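Local atomic coordinates of protein Tube (Drosophila melanogaster, PDB entry 1D2Z), a protein that carries Toll receptor signals in dorsoventral patterning of the embryo, recruiting the kinase Pelle to the plasma membrane through its death domain. Residues A47-G52 / V107-Q112; I25-S30 / D84-Q89. All blocks are in the same frame, centred on the assembly; numbering follows the deposited sequence.

Interaction 1 of 2, residues A47-G52 / V107-Q112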
loop_
_atom_site.group_PDB
_atom_site.type_symbol
_atom_site.label_atom_id
_atom_site.label_comp_id
_atom_site.label_asym_id
_atom_site.label_seq_id
_atom_site.Cartn_x
_atom_site.Cartn_y
_atom_site.Cartn_z
ATOM N N ALA B 47 -22.232 -12.165 0.323
ATOM C CA ALA B 47 -21.661 -13.499 0.176
ATOM C C ALA B 47 -20.138 -13.448 0.010
ATOM O O ALA B 47 -19.440 -14.388 0.383
ATOM C CB ALA B 47 -22.299 -14.213 -1.006
ATOM N N CYS B 48 -19.635 -12.338 -0.532
ATOM C CA CYS B 48 -18.201 -12.151 -0.757
ATOM C C CYS B 48 -17.460 -11.497 0.409
ATOM O O CYS B 48 -16.230 -11.440 0.401
ATOM C CB CYS B 48 -17.970 -11.304 -2.014
ATOM S SG CYS B 48 -18.337 -12.106 -3.588
ATOM N N SER B 49 -18.202 -11.018 1.408
ATOM C CA SER B 49 -17.616 -10.332 2.565
ATOM C C SER B 49 -16.781 -11.170 3.530
ATOM O O SER B 49 -15.787 -10.679 4.078
ATOM C CB SER B 49 -18.703 -9.598 3.355
ATOM O OG SER B 49 -19.312 -8.578 2.583
ATOM N N GLY B 50 -17.203 -12.410 3.772
ATOM C CA GLY B 50 -16.471 -13.280 4.681
ATOM C C GLY B 50 -15.031 -13.510 4.253
ATOM O O GLY B 50 -14.685 -13.297 3.094
ATOM N N ALA B 51 -14.184 -13.925 5.192
ATOM C CA ALA B 51 -12.777 -14.185 4.899
ATOM C C ALA B 51 -12.643 -15.309 3.871
ATOM O O ALA B 51 -13.218 -16.388 4.037
ATOM C CB ALA B 51 -12.022 -14.533 6.181
ATOM N N GLY B 52 -11.939 -15.019 2.779
ATOM C CA GLY B 52 -11.742 -16.000 1.726
ATOM C C GLY B 52 -12.997 -16.284 0.921
ATOM O O GLY B 52 -13.064 -17.286 0.201
ATOM N N VAL B 107 -16.760 -3.640 4.161
ATOM C CA VAL B 107 -15.399 -3.660 4.685
ATOM C C VAL B 107 -14.670 -4.958 4.314
ATOM O O VAL B 107 -13.461 -4.945 4.061
ATOM C CB VAL B 107 -15.393 -3.509 6.230
ATOM C CG1 VAL B 107 -13.984 -3.709 6.785
ATOM C CG2 VAL B 107 -15.918 -2.131 6.634
ATOM N N GLY B 108 -15.408 -6.068 4.301
ATOM C CA GLY B 108 -14.835 -7.366 3.971
ATOM C C GLY B 108 -14.443 -7.448 2.506
ATOM O O GLY B 108 -13.405 -8.014 2.170
ATOM N N VAL B 109 -15.288 -6.897 1.635
ATOM C CA VAL B 109 -15.013 -6.874 0.206
ATOM C C VAL B 109 -13.834 -5.937 -0.058
ATOM O O VAL B 109 -12.957 -6.252 -0.856
ATOM C CB VAL B 109 -16.257 -6.432 -0.602
ATOM C CG1 VAL B 109 -15.864 -6.008 -2.009
ATOM C CG2 VAL B 109 -17.257 -7.578 -0.673
ATOM N N LEU B 110 -13.803 -4.805 0.643
ATOM C CA LEU B 110 -12.711 -3.844 0.486
ATOM C C LEU B 110 -11.379 -4.481 0.876
ATOM O O LEU B 110 -10.410 -4.411 0.122
ATOM C CB LEU B 110 -12.952 -2.600 1.343
ATOM C CG LEU B 110 -11.745 -1.674 1.560
ATOM C CD1 LEU B 110 -11.384 -0.962 0.264
ATOM C CD2 LEU B 110 -12.054 -0.666 2.661
ATOM N N LEU B 111 -11.349 -5.130 2.040
ATOM C CA LEU B 111 -10.134 -5.772 2.533
ATOM C C LEU B 111 -9.560 -6.771 1.533
ATOM O O LEU B 111 -8.376 -6.724 1.220
ATOM C CB LEU B 111 -10.384 -6.465 3.877
ATOM C CG LEU B 111 -9.204 -7.286 4.420
ATOM C CD1 LEU B 111 -8.007 -6.378 4.633
ATOM C CD2 LEU B 111 -9.575 -7.992 5.725
ATOM N N GLN B 112 -10.407 -7.658 1.022
ATOM C CA GLN B 112 -9.962 -8.663 0.064
ATOM C C GLN B 112 -9.490 -8.057 -1.258
ATOM O O GLN B 112 -8.532 -8.548 -1.856
ATOM C CB GLN B 112 -11.050 -9.711 -0.149
ATOM C CG GLN B 112 -11.222 -10.603 1.066
ATOM C CD GLN B 112 -12.412 -11.526 0.956
ATOM O OE1 GLN B 112 -12.281 -12.680 0.547
ATOM N NE2 GLN B 112 -13.582 -11.028 1.339
#

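Interaction 2 of 2, residues I25-S30 / D84-Q89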
loop_
_atom_site.group_PDB
_atom_site.type_symbol
_atom_site.label_atom_id
_atom_site.label_comp_id
_atom_site.label_asym_id
_atom_site.label_seq_id
_atom_site.Cartn_x
_atom_site.Cartn_y
_atom_site.Cartn_z
ATOM N N ILE B 25 -4.241 7.069 2.989
ATOM C CA ILE B 25 -3.319 5.970 2.738
ATOM C C ILE B 25 -3.361 5.638 1.243
ATOM O O ILE B 25 -2.322 5.541 0.588
ATOM C CB ILE B 25 -3.703 4.737 3.583
ATOM C CG1 ILE B 25 -3.585 5.087 5.072
ATOM C CG2 ILE B 25 -2.815 3.540 3.226
ATOM C CD1 ILE B 25 -3.972 3.976 6.001
ATOM N N LEU B 26 -4.571 5.528 0.699
ATOM C CA LEU B 26 -4.756 5.216 -0.716
ATOM C C LEU B 26 -4.336 6.351 -1.647
ATOM O O LEU B 26 -4.110 6.121 -2.836
ATOM C CB LEU B 26 -6.210 4.817 -0.994
ATOM C CG LEU B 26 -6.663 3.462 -0.441
ATOM C CD1 LEU B 26 -8.177 3.320 -0.558
ATOM C CD2 LEU B 26 -5.950 2.337 -1.183
ATOM N N ASP B 27 -4.266 7.576 -1.122
ATOM C CA ASP B 27 -3.850 8.721 -1.931
ATOM C C ASP B 27 -2.376 8.605 -2.298
ATOM O O ASP B 27 -1.961 9.069 -3.358
ATOM C CB ASP B 27 -4.090 10.047 -1.201
ATOM C CG ASP B 27 -5.539 10.493 -1.254
ATOM O OD1 ASP B 27 -6.236 10.161 -2.237
ATOM O OD2 ASP B 27 -5.978 11.187 -0.315
ATOM N N GLU B 28 -1.587 7.993 -1.418
ATOM C CA GLU B 28 -0.161 7.816 -1.672
ATOM C C GLU B 28 0.071 6.935 -2.894
ATOM O O GLU B 28 -0.557 5.885 -3.045
ATOM C CB GLU B 28 0.539 7.205 -0.457
ATOM C CG GLU B 28 0.594 8.124 0.752
ATOM C CD GLU B 28 1.497 7.598 1.859
ATOM O OE1 GLU B 28 2.540 6.968 1.553
ATOM O OE2 GLU B 28 1.167 7.834 3.040
ATOM N N ASN B 29 0.946 7.400 -3.783
ATOM C CA ASN B 29 1.297 6.683 -5.007
ATOM C C ASN B 29 0.057 6.408 -5.869
ATOM O O ASN B 29 0.035 5.473 -6.673
ATOM C CB ASN B 29 2.051 5.384 -4.665
ATOM C CG ASN B 29 3.305 5.635 -3.817
ATOM O OD1 ASN B 29 4.178 6.420 -4.198
ATOM N ND2 ASN B 29 3.396 4.966 -2.662
ATOM N N SER B 30 -0.972 7.234 -5.681
ATOM C CA SER B 30 -2.229 7.123 -6.420
ATOM C C SER B 30 -2.795 5.698 -6.402
ATOM O O SER B 30 -3.371 5.241 -7.388
ATOM C CB SER B 30 -2.011 7.586 -7.870
ATOM O OG SER B 30 -1.401 8.868 -7.911
ATOM N N ASP B 84 -4.359 19.614 -2.247
ATOM C CA ASP B 84 -4.518 18.735 -1.095
ATOM C C ASP B 84 -5.846 17.968 -1.089
ATOM O O ASP B 84 -6.190 17.326 -0.091
ATOM C CB ASP B 84 -4.346 19.530 0.208
ATOM C CG ASP B 84 -5.427 20.581 0.404
ATOM O OD1 ASP B 84 -5.402 21.613 -0.303
ATOM O OD2 ASP B 84 -6.298 20.374 1.275
ATOM N N GLN B 85 -6.581 18.023 -2.199
ATOM C CA GLN B 85 -7.866 17.327 -2.302
ATOM C C GLN B 85 -7.657 15.823 -2.476
ATOM O O GLN B 85 -6.974 15.388 -3.401
ATOM C CB GLN B 85 -8.685 17.870 -3.475
ATOM C CG GLN B 85 -10.165 17.485 -3.438
ATOM C CD GLN B 85 -10.940 18.204 -2.341
ATOM O OE1 GLN B 85 -11.841 17.632 -1.722
ATOM N NE2 GLN B 85 -10.602 19.468 -2.103
ATOM N N SER B 86 -8.273 15.041 -1.594
ATOM C CA SER B 86 -8.157 13.586 -1.626
ATOM C C SER B 86 -8.964 12.897 -2.729
ATOM O O SER B 86 -10.190 12.840 -2.671
ATOM C CB SER B 86 -8.545 12.997 -0.267
ATOM O OG SER B 86 -8.617 11.578 -0.327
ATOM N N LYS B 87 -8.264 12.347 -3.717
ATOM C CA LYS B 87 -8.926 11.642 -4.813
ATOM C C LYS B 87 -9.520 10.306 -4.347
ATOM O O LYS B 87 -10.544 9.865 -4.871
ATOM C CB LYS B 87 -7.953 11.428 -5.975
ATOM C CG LYS B 87 -7.498 12.734 -6.636
ATOM C CD LYS B 87 -6.538 12.491 -7.798
ATOM C CE LYS B 87 -6.207 13.798 -8.512
ATOM N NZ LYS B 87 -5.287 13.610 -9.672
ATOM N N SER B 88 -8.878 9.678 -3.357
ATOM C CA SER B 88 -9.349 8.406 -2.800
ATOM C C SER B 88 -10.693 8.617 -2.116
ATOM O O SER B 88 -11.569 7.759 -2.178
ATOM C CB SER B 88 -8.353 7.846 -1.776
ATOM O OG SER B 88 -7.112 7.501 -2.373
ATOM N N GLN B 89 -10.832 9.752 -1.437
ATOM C CA GLN B 89 -12.069 10.098 -0.742
ATOM C C GLN B 89 -13.205 10.188 -1.761
ATOM O O GLN B 89 -14.285 9.626 -1.558
ATOM C CB GLN B 89 -11.896 11.430 -0.014
ATOM C CG GLN B 89 -13.101 11.903 0.781
ATOM C CD GLN B 89 -12.765 13.087 1.667
ATOM O OE1 GLN B 89 -12.878 13.011 2.891
ATOM N NE2 GLN B 89 -12.335 14.184 1.053
HETATM O O HOH W 1 -5.458 12.610 -3.869
#

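Interaction 1 of 2, residues A47-G52 / V107-Q112
The carboxamide of Q112 reaches from helix 107-116 to the backbone of residues 48-52, on and just after helix 45-49. Q112 NE2 donates to C48 O at 2.8 Å. The donor lies in the plane of that carbonyl, yet the oxygen is tilted out of the amide plane of Q112. The bond is accordingly bent, 135° at the hydrogen. The straighter bond goes back to the side chain's own helix: G108 O, 3.1 Å from Q112 NE2, lies almost in the amide plane. Here NE2 comes from above the carbonyl plane of G108, and Q112 N reaches the same oxygen from the opposite face. With CG beside the backbone N (chi1 -71°) and the chain extended at chi2, the amide is set between the two backbones. G50 O lies 3.1 Å from Q112 NE2, while Q112 OE1 faces the turn, 3.3 Å from G52 N, and accepts from L54 N.

One turn earlier in helix 107-116, G108 and S49 bring the backbones together, their CA atoms 4.3 Å apart. S49 O takes a CA-H...O contact from G108 CA at 3.4 Å, a close approach that the lack of a side chain at G108 allows. V109 CG2, beside its own backbone N, packs 4.0 Å from C48 CB and close to S49 OG, a hydroxyl hydrogen-bonded to T106 OG1 and V45 O.

Were Q112 replaced by an alanine, C48 O and L54 N would probably lose this partner, and the turn would be freer to shift. The contact thus relies on one neutral amide, gripping backbone polar atoms of the facing segment and the residues after it, beside a single apolar contact, and needs no charged pair.

Interaction 2 of 2, residues I25-S30 / D84-Q89
D27, on helix 16-27, extends its carboxylate to the start of helix 87-96, where S86 and S88 receive it. D27 CB touches little across the contact, 4.1 Å from S88 OG, but with CG beside the backbone N (chi1 -79°) the side chain carries both oxygens to the serines. D27 CG lies 3.4 Å from S86 OG. Beyond it, D27 OD1 accepts two bonds from S88: S88 N donates at 2.9 Å to the syn lone pair, and S88 OG comes from above the carboxylate plane at 2.8 Å. A water held by K87 N and Q85 O adds a weak bond to OD1. D27 OD2 receives S86 OG at 2.7 Å, also on its syn lone pair, and forms a salt bridge with K24. These several donors probably favour the charged carboxylate and fix its rotation. Alongside, S88 OG lies against L26 CB, whose residue packs on L35 and A122.

S86 OG also accepts from Q89 N, the capping bond of an N-cap serine. By accepting from this serine and from S88 N in the first turn, D27 probably helps hold the helix start. Such a buried polar junction joins two helices of the death-domain six-helix bundle.

Overall arrangement
The two contacts lie on opposite sides of the chain's centre, their own centres about 22 Å apart, and share no helix. Interaction 1 joins helix 45-49 and its turn to helix 107-116 and is partly buried, with A51 and G52 at the surface. Interaction 2 couples helix 16-27 to helix 87-96 and is buried where they touch, although N29, just beyond, binds the Pelle death domain. A neutral side-chain amide serves main-chain groups in the first; the acid lies in the more buried second, where serines, a main-chain N-H and K24 pair with it. Helix 120-130 borders both, through L110 and L111 in one and I25 and L26 in the other, within one death domain.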